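Glycoside hydrolase family protein (PDB 6Q2F) is an alpha-L-rhamnosidase, a glycoside hydrolase that probably cleaves terminal alpha-L-rhamnose from glycosides. Local coordinates at residues L500-I505 / E564-V569; L578-E583 / S600-P605. All coordinates share one frame; numbering follows the deposited sequence.

Contact 1 of 2, residues L500-I505 / E564-V569. With NA (sodium ion), chain B.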
loop_
_atom_site.group_PDB
_atom_site.type_symbol
_atom_site.label_atom_id
_atom_site.label_comp_id
_atom_site.label_asym_id
_atom_site.label_seq_id
_atom_site.Cartn_x
_atom_site.Cartn_y
_atom_site.Cartn_z
ATOM N N LEU A 500 4.047 -7.278 -16.234
ATOM C CA LEU A 500 4.223 -5.856 -16.015
ATOM C C LEU A 500 3.894 -5.576 -14.561
ATOM O O LEU A 500 2.985 -6.189 -14.000
ATOM C CB LEU A 500 3.269 -5.072 -16.918
ATOM C CG LEU A 500 3.670 -3.898 -17.786
ATOM C CD1 LEU A 500 4.998 -4.158 -18.481
ATOM C CD2 LEU A 500 2.534 -3.724 -18.809
ATOM N N LEU A 501 4.620 -4.663 -13.945
ATOM C CA LEU A 501 4.337 -4.269 -12.576
ATOM C C LEU A 501 4.004 -2.788 -12.573
ATOM O O LEU A 501 4.803 -1.979 -13.056
ATOM C CB LEU A 501 5.530 -4.549 -11.657
ATOM C CG LEU A 501 5.503 -3.747 -10.352
ATOM C CD1 LEU A 501 4.353 -4.224 -9.485
ATOM C CD2 LEU A 501 6.800 -3.960 -9.587
ATOM N N THR A 502 2.819 -2.432 -12.055
ATOM C CA THR A 502 2.506 -1.035 -11.774
ATOM C C THR A 502 2.768 -0.838 -10.286
ATOM O O THR A 502 1.998 -1.306 -9.440
ATOM C CB THR A 502 1.069 -0.653 -12.166
ATOM O OG1 THR A 502 0.123 -1.464 -11.463
ATOM C CG2 THR A 502 0.837 -0.815 -13.664
ATOM N N ASP A 503 3.901 -0.212 -9.982
ATOM C CA ASP A 503 4.305 0.097 -8.621
ATOM C C ASP A 503 3.277 1.038 -7.988
ATOM O O ASP A 503 2.420 1.611 -8.670
ATOM C CB ASP A 503 5.685 0.747 -8.649
ATOM C CG ASP A 503 6.466 0.545 -7.366
ATOM O OD1 ASP A 503 5.876 0.056 -6.370
ATOM O OD2 ASP A 503 7.663 0.890 -7.362
ATOM N N SER A 504 3.366 1.192 -6.666
ATOM C CA SER A 504 2.431 2.074 -5.967
ATOM C C SER A 504 2.594 3.504 -6.479
ATOM O O SER A 504 3.697 3.936 -6.823
ATOM C CB SER A 504 2.665 2.001 -4.457
ATOM O OG SER A 504 4.017 2.267 -4.175
ATOM N N ILE A 505 1.480 4.242 -6.558
ATOM C CA ILE A 505 1.440 5.464 -7.360
ATOM C C ILE A 505 1.577 6.694 -6.478
ATOM O O ILE A 505 0.934 6.803 -5.430
ATOM C CB ILE A 505 0.163 5.540 -8.218
ATOM C CG1 ILE A 505 0.289 6.714 -9.190
ATOM C CG2 ILE A 505 -1.085 5.695 -7.369
ATOM C CD1 ILE A 505 -0.732 6.609 -10.376
ATOM N N GLU A 564 -9.260 4.386 -16.919
ATOM C CA GLU A 564 -8.443 4.911 -18.010
ATOM C C GLU A 564 -6.957 4.611 -17.810
ATOM O O GLU A 564 -6.241 4.380 -18.782
ATOM C CB GLU A 564 -8.667 6.421 -18.182
ATOM C CG GLU A 564 -10.142 6.813 -18.452
ATOM C CD GLU A 564 -10.817 5.914 -19.491
ATOM O OE1 GLU A 564 -10.587 6.143 -20.699
ATOM O OE2 GLU A 564 -11.547 4.968 -19.099
ATOM N N HIS A 565 -6.484 4.571 -16.579
ATOM C CA HIS A 565 -5.101 4.133 -16.330
ATOM C C HIS A 565 -5.032 2.621 -16.135
ATOM O O HIS A 565 -4.522 1.898 -16.993
ATOM C CB HIS A 565 -4.495 4.898 -15.153
ATOM C CG HIS A 565 -3.046 4.580 -14.910
ATOM N ND1 HIS A 565 -2.601 3.966 -13.755
ATOM C CD2 HIS A 565 -1.942 4.804 -15.668
ATOM C CE1 HIS A 565 -1.283 3.842 -13.807
ATOM N NE2 HIS A 565 -0.856 4.339 -14.961
ATOM N N TYR A 566 -5.566 2.127 -15.020
ATOM C CA TYR A 566 -5.328 0.726 -14.667
ATOM C C TYR A 566 -6.083 -0.248 -15.574
ATOM O O TYR A 566 -5.538 -1.293 -15.942
ATOM C CB TYR A 566 -5.644 0.508 -13.185
ATOM C CG TYR A 566 -4.652 1.222 -12.283
ATOM C CD1 TYR A 566 -3.379 0.701 -12.060
ATOM C CD2 TYR A 566 -4.972 2.433 -11.687
ATOM C CE1 TYR A 566 -2.461 1.361 -11.238
ATOM C CE2 TYR A 566 -4.066 3.080 -10.875
ATOM C CZ TYR A 566 -2.808 2.541 -10.646
ATOM O OH TYR A 566 -1.923 3.192 -9.851
ATOM N N GLY A 567 -7.297 0.099 -16.004
ATOM C CA GLY A 567 -7.963 -0.718 -17.013
ATOM C C GLY A 567 -7.184 -0.778 -18.325
ATOM O O GLY A 567 -6.971 -1.850 -18.897
ATOM N N THR A 568 -6.716 0.380 -18.798
ATOM C CA THR A 568 -5.946 0.427 -20.044
ATOM C C THR A 568 -4.625 -0.324 -19.911
ATOM O O THR A 568 -4.208 -1.044 -20.827
ATOM C CB THR A 568 -5.692 1.880 -20.434
ATOM O OG1 THR A 568 -6.927 2.596 -20.388
ATOM C CG2 THR A 568 -5.107 1.971 -21.828
ATOM N N VAL A 569 -3.956 -0.181 -18.766
ATOM C CA VAL A 569 -2.691 -0.881 -18.562
ATOM C C VAL A 569 -2.913 -2.380 -18.684
ATOM O O VAL A 569 -2.176 -3.083 -19.392
ATOM C CB VAL A 569 -2.085 -0.509 -17.199
ATOM C CG1 VAL A 569 -1.012 -1.496 -16.840
ATOM C CG2 VAL A 569 -1.502 0.908 -17.239
HETATM NA NA NA B . 5.270 0.071 -3.454
HETATM O O HOH W 1 -0.210 1.209 -9.076
#

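Contact 2 of 2, residues L578-E583 / S600-P605. With NA (sodium ion), chain B.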
loop_
_atom_site.group_PDB
_atom_site.type_symbol
_atom_site.label_atom_id
_atom_site.label_comp_id
_atom_site.label_asym_id
_atom_site.label_seq_id
_atom_site.Cartn_x
_atom_site.Cartn_y
_atom_site.Cartn_z
ATOM N N LEU A 578 0.915 -10.358 -21.678
ATOM C CA LEU A 578 1.531 -10.075 -20.394
ATOM C C LEU A 578 0.476 -10.093 -19.288
ATOM O O LEU A 578 -0.691 -9.760 -19.514
ATOM C CB LEU A 578 2.221 -8.708 -20.419
ATOM C CG LEU A 578 3.383 -8.535 -21.415
ATOM C CD1 LEU A 578 3.781 -7.063 -21.565
ATOM C CD2 LEU A 578 4.596 -9.335 -20.931
ATOM N N LYS A 579 0.904 -10.475 -18.084
ATOM C CA LYS A 579 0.099 -10.294 -16.881
ATOM C C LYS A 579 0.503 -9.005 -16.178
ATOM O O LYS A 579 1.578 -8.453 -16.412
ATOM C CB LYS A 579 0.263 -11.479 -15.928
ATOM C CG LYS A 579 -0.040 -12.822 -16.527
ATOM C CD LYS A 579 0.248 -13.947 -15.532
ATOM C CE LYS A 579 0.339 -15.309 -16.226
ATOM N NZ LYS A 579 1.653 -15.512 -16.934
ATOM N N VAL A 580 -0.381 -8.522 -15.310
ATOM C CA VAL A 580 -0.143 -7.292 -14.550
ATOM C C VAL A 580 -0.152 -7.617 -13.063
ATOM O O VAL A 580 -1.160 -8.116 -12.541
ATOM C CB VAL A 580 -1.182 -6.215 -14.867
ATOM C CG1 VAL A 580 -0.870 -4.921 -14.104
ATOM C CG2 VAL A 580 -1.192 -5.976 -16.332
ATOM N N TYR A 581 0.977 -7.362 -12.400
ATOM C CA TYR A 581 1.033 -7.177 -10.954
ATOM C C TYR A 581 0.665 -5.730 -10.645
ATOM O O TYR A 581 1.291 -4.805 -11.174
ATOM C CB TYR A 581 2.430 -7.465 -10.419
ATOM C CG TYR A 581 2.831 -8.907 -10.400
ATOM C CD1 TYR A 581 3.312 -9.527 -11.535
ATOM C CD2 TYR A 581 2.770 -9.642 -9.216
ATOM C CE1 TYR A 581 3.681 -10.852 -11.505
ATOM C CE2 TYR A 581 3.159 -10.939 -9.164
ATOM C CZ TYR A 581 3.613 -11.552 -10.299
ATOM O OH TYR A 581 3.976 -12.866 -10.233
ATOM N N GLY A 582 -0.321 -5.523 -9.780
ATOM C CA GLY A 582 -0.835 -4.170 -9.629
ATOM C C GLY A 582 -0.938 -3.719 -8.185
ATOM O O GLY A 582 -1.795 -4.192 -7.432
ATOM N N GLU A 583 -0.069 -2.791 -7.802
ATOM C CA GLU A 583 -0.191 -2.132 -6.517
ATOM C C GLU A 583 -1.118 -0.942 -6.681
ATOM O O GLU A 583 -1.537 -0.603 -7.786
ATOM C CB GLU A 583 1.178 -1.690 -5.989
ATOM C CG GLU A 583 2.116 -2.805 -5.670
ATOM C CD GLU A 583 3.367 -2.332 -4.903
ATOM O OE1 GLU A 583 3.550 -1.108 -4.721
ATOM O OE2 GLU A 583 4.154 -3.200 -4.490
ATOM N N SER A 600 -8.559 -3.880 -9.558
ATOM C CA SER A 600 -9.572 -4.848 -9.963
ATOM C C SER A 600 -9.319 -5.419 -11.352
ATOM O O SER A 600 -9.834 -6.491 -11.681
ATOM C CB SER A 600 -10.949 -4.175 -9.911
ATOM O OG SER A 600 -10.977 -3.083 -10.819
ATOM N N HIS A 601 -8.575 -4.702 -12.182
ATOM C CA HIS A 601 -8.254 -5.126 -13.541
ATOM C C HIS A 601 -6.954 -5.906 -13.631
ATOM O O HIS A 601 -6.684 -6.517 -14.669
ATOM C CB HIS A 601 -8.160 -3.907 -14.468
ATOM C CG HIS A 601 -9.329 -2.978 -14.364
ATOM N ND1 HIS A 601 -10.584 -3.307 -14.832
ATOM C CD2 HIS A 601 -9.427 -1.717 -13.875
ATOM C CE1 HIS A 601 -11.406 -2.295 -14.621
ATOM N NE2 HIS A 601 -10.730 -1.322 -14.036
ATOM N N ALA A 602 -6.144 -5.875 -12.587
ATOM C CA ALA A 602 -4.842 -6.515 -12.640
ATOM C C ALA A 602 -4.996 -8.017 -12.468
ATOM O O ALA A 602 -5.953 -8.500 -11.860
ATOM C CB ALA A 602 -3.914 -5.957 -11.558
ATOM N N ASP A 603 -4.054 -8.759 -13.034
ATOM C CA ASP A 603 -4.045 -10.209 -12.857
ATOM C C ASP A 603 -3.660 -10.589 -11.441
ATOM O O ASP A 603 -4.138 -11.595 -10.907
ATOM C CB ASP A 603 -3.071 -10.844 -13.840
ATOM C CG ASP A 603 -3.466 -10.588 -15.263
ATOM O OD1 ASP A 603 -3.075 -9.527 -15.789
ATOM O OD2 ASP A 603 -4.179 -11.439 -15.828
ATOM N N ILE A 604 -2.766 -9.810 -10.836
ATOM C CA ILE A 604 -2.305 -10.104 -9.487
ATOM C C ILE A 604 -2.356 -8.826 -8.659
ATOM O O ILE A 604 -1.436 -7.994 -8.726
ATOM C CB ILE A 604 -0.910 -10.734 -9.515
ATOM C CG1 ILE A 604 -0.938 -11.979 -10.404
ATOM C CG2 ILE A 604 -0.500 -11.133 -8.129
ATOM C CD1 ILE A 604 0.396 -12.455 -10.843
ATOM N N PRO A 605 -3.427 -8.615 -7.899
ATOM C CA PRO A 605 -3.461 -7.485 -6.969
ATOM C C PRO A 605 -2.308 -7.592 -5.990
ATOM O O PRO A 605 -1.952 -8.682 -5.548
ATOM C CB PRO A 605 -4.818 -7.639 -6.272
ATOM C CG PRO A 605 -5.645 -8.435 -7.255
ATOM C CD PRO A 605 -4.666 -9.404 -7.851
HETATM NA NA NA B . 5.270 0.071 -3.454
#

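Contact 1 of 2, residues L500-I505 / E564-V569
Thr-502 turns its CG2 methyl to Val-569, with CG2 and Val-569 CG1 3.7 Å apart. The two side chains run past each other in opposite directions. Thr-502 OG1 sits between its own backbone N and carbonyl carbon (chi1 59°), which brings it to the edge of the Tyr-566 ring near CE1. Ile-505 packs round the phenol end of the same tyrosine. Its CB is 3.5 Å from Tyr-566 OH, and its CG2 and CD1 also lie against that oxygen. On the helix, His-565 ND1 lies over the centre of one face of the Tyr-566 ring, while His-565 NE2 is hydrogen-bonded to Thr-139.

The polar link is a water. It is hydrogen-bonded to Asp-503 O and to Tyr-566 OH, 2.7 Å from each.

Asp-503 OD1 at 3.0 Å and Ser-504 OG at 2.6 Å bind the sodium ion, and Glu-583, Glu-586 and Glu-644 complete the site. Ser-504 N donates to Asp-503 OD1 from above the carboxylate plane. The buried phenol oxygen, packed against Ile-505, has the water as a polar partner, and through it Tyr-566 probably helps to position the loop that carries two sodium ligands.

Contact 2 of 2, residues L578-E583 / S600-P605
Tyr-581 CG (chi1 -72°) and Ile-604 CG1 (chi1 -56°) both lie anti to the carbonyl carbon, beside the backbone N. On paired positions of parallel strands, these like torsions set the two side chains side by side, pointing the same way. Ile-604 CD1 rests over one face of the phenol, 3.6 Å from the ring centroid and shifted toward the rim at CZ, a CH-pi contact. Tyr-581 OH is hydrogen-bonded to Glu-127 and Arg-674. A leucine in place of Tyr-581 would probably leave Ile-604 without its aromatic face and Glu-127 and Arg-674 without their shared phenol partner.

Along the backbone, Ile-604 N donates to Val-580 O, and Gly-582 N to Ile-604 O, both at 2.9 Å. Asp-603 uses its side chain instead. Its OD1 accepts from Val-580 N at 2.9 Å, on the anti side and 33° out of the carboxylate plane, and is also hydrogen-bonded to His-574 NE2. Ala-602 CB packs against the backbone of Gly-582, 4.0 Å from its N. Glu-583, next in the chain, binds the sodium ion through OE1 at 2.4 Å. The two strands are neighbours in the closed ring of eight parallel strands of a (beta/alpha)8 barrel, probably catalytic, with sodium at the C-terminal side.

Overall arrangement
From the N terminus, strand 497-502 comes first and runs into the loop that holds Asp-503 and Ser-504. Contact 1 closes when helix 543-575 returns to pack on it, across a 58-residue link rich in helix. The chain then leaves that helix and enters strand 579-582. Contact 2 closes a shorter loop, of 16 residues without helix or strand, when strand 604-610 pairs with it. The contacts follow in series and neither nest nor cross. They meet side by side: strands 497-502 and 579-582 are parallel neighbours, with Leu-500 N 2.7 Å from Lys-579 O. Together they join a helix and three neighbouring parallel strands; residues of 500-505 and 578-583 supply sodium ligands.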